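RNA-dependent RNA polymerase (Qualyub virus, PDB 6DX1) carries a viral OTU cysteine protease domain, the part crystallised here, which probably removes ubiquitin or related modifiers from host proteins. Local coordinates at residues E105-S108 with K109-L113. Sequence-based numbering, arbitrary orientation.
Sequences EILS and KLLKL
Glu105 and Lys109, one turn apart near the C-terminal end of helix 101-111, are joined by a salt bridge in which Lys109 NZ lies 2.9 Å from Glu105 OE1. The carboxylate oxygen uses its anti lone pair, on the side away from OE2. Both chains are extended; with Glu105 CG anti to the backbone N (chi1 177°), the acid reaches out to the ammonium group while the lysine methylenes pass over Glu105 O and CG. Lys109 NZ is shared with the carboxylate of Asp15 and with Glu74 O, and Glu105 OE1 also accepts from Gly77 N.

The backbone bonds continue the helix: Leu110 N to Ile106 O and Leu111 N to Leu107 O are both 2.9 Å long. Glu105 O has two donors on the same face of its plane, Lys109 N at 3.3 Å and Ser108 OG at 2.8 Å. The serine hydroxyl, turned to sit between its own N and carbonyl carbon (chi1 72°), folds back along the helix and accepts from Asn16 ND2.

Lys112 is the first residue to leave helical backbone angles, taking a positive phi, and a weak bond of 3.3 Å from Leu113 N to Ser108 O spans the turn. Lys112 NZ curls back to Lys109 O at 2.7 Å.

Apolar contact is slight: Leu107 and Leu111 lie side by side, CD2 to CD1 at 4.0 Å, and Leu107 also packs on Phe42 and Val46 of helix 41-51.

This charged and hydroxyl-bearing face ties the helix end to the loop at Asp15 and Asn16 and to helix 76-79, just before the chain enters strand 114-120. Two carboxylates around Lys109 NZ would be expected to stabilise its protonated form.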
loop_
_atom_site.group_PDB
_atom_site.type_symbol
_atom_site.label_atom_id
_atom_site.label_comp_id
_atom_site.label_asym_id
_atom_site.label_seq_id
_atom_site.Cartn_x
_atom_site.Cartn_y
_atom_site.Cartn_z
ATOM N N GLU A 105 4.619 -1.723 -4.188
ATOM C CA GLU A 105 5.986 -2.134 -4.505
ATOM C C GLU A 105 6.901 -0.924 -4.625
ATOM O O GLU A 105 7.985 -0.888 -4.026
ATOM C CB GLU A 105 6.026 -2.949 -5.805
ATOM C CG GLU A 105 7.471 -3.331 -6.193
ATOM C CD GLU A 105 7.592 -3.912 -7.595
ATOM O OE1 GLU A 105 8.663 -4.468 -7.910
ATOM O OE2 GLU A 105 6.622 -3.841 -8.365
ATOM N N ILE A 106 6.479 0.084 -5.402
ATOM C CA ILE A 106 7.324 1.256 -5.633
ATOM C C ILE A 106 7.648 1.944 -4.316
ATOM O O ILE A 106 8.800 2.297 -4.042
ATOM C CB ILE A 106 6.638 2.234 -6.605
ATOM C CG1 ILE A 106 6.541 1.639 -8.012
ATOM C CG2 ILE A 106 7.396 3.562 -6.640
ATOM C CD1 ILE A 106 5.664 2.465 -8.954
ATOM N N LEU A 107 6.631 2.170 -3.485
ATOM C CA LEU A 107 6.864 2.922 -2.256
ATOM C C LEU A 107 7.702 2.131 -1.253
ATOM O O LEU A 107 8.521 2.715 -0.532
ATOM C CB LEU A 107 5.530 3.342 -1.638
ATOM C CG LEU A 107 4.862 4.438 -2.464
ATOM C CD1 LEU A 107 3.376 4.489 -2.158
ATOM C CD2 LEU A 107 5.527 5.777 -2.180
ATOM N N SER A 108 7.507 0.808 -1.173
ATOM C CA SER A 108 8.338 0.020 -0.259
ATOM C C SER A 108 9.817 0.166 -0.594
ATOM O O SER A 108 10.668 0.200 0.313
ATOM C CB SER A 108 7.907 -1.456 -0.291
ATOM O OG SER A 108 8.280 -2.078 -1.509
ATOM N N LYS A 109 10.137 0.290 -1.881
ATOM C CA LYS A 109 11.523 0.366 -2.326
ATOM C C LYS A 109 12.065 1.788 -2.315
ATOM O O LYS A 109 13.257 1.986 -2.049
ATOM C CB LYS A 109 11.645 -0.265 -3.721
ATOM C CG LYS A 109 11.326 -1.766 -3.676
ATOM C CD LYS A 109 11.236 -2.427 -5.048
ATOM C CE LYS A 109 11.130 -3.947 -4.892
ATOM N NZ LYS A 109 10.951 -4.636 -6.219
ATOM N N LEU A 110 11.210 2.782 -2.571
ATOM C CA LEU A 110 11.628 4.176 -2.470
ATOM C C LEU A 110 11.842 4.582 -1.017
ATOM O O LEU A 110 12.874 5.172 -0.666
ATOM C CB LEU A 110 10.578 5.083 -3.123
ATOM C CG LEU A 110 10.698 6.583 -2.813
ATOM C CD1 LEU A 110 11.928 7.193 -3.442
ATOM C CD2 LEU A 110 9.451 7.328 -3.278
ATOM N N LEU A 111 10.873 4.283 -0.159
ATOM C CA LEU A 111 10.919 4.721 1.230
ATOM C C LEU A 111 11.706 3.778 2.125
ATOM O O LEU A 111 11.995 4.143 3.269
ATOM C CB LEU A 111 9.493 4.871 1.779
ATOM C CG LEU A 111 8.614 5.849 0.991
ATOM C CD1 LEU A 111 7.175 5.727 1.446
ATOM C CD2 LEU A 111 9.113 7.288 1.171
ATOM N N LYS A 112 12.048 2.582 1.632
ATOM C CA LYS A 112 12.790 1.583 2.399
ATOM C C LYS A 112 12.036 1.192 3.667
ATOM O O LYS A 112 12.588 1.137 4.770
ATOM C CB LYS A 112 14.206 2.077 2.714
ATOM C CG LYS A 112 15.009 2.437 1.472
ATOM C CD LYS A 112 15.287 1.206 0.617
ATOM C CE LYS A 112 16.413 1.457 -0.377
ATOM N NZ LYS A 112 15.940 1.872 -1.717
ATOM N N LEU A 113 10.744 0.922 3.508
ATOM C CA LEU A 113 9.958 0.383 4.598
ATOM C C LEU A 113 8.947 -0.593 4.027
ATOM O O LEU A 113 8.849 -0.785 2.811
ATOM C CB LEU A 113 9.267 1.482 5.403
ATOM C CG LEU A 113 8.630 2.623 4.617
ATOM C CD1 LEU A 113 7.473 2.174 3.758
ATOM C CD2 LEU A 113 8.181 3.705 5.586
#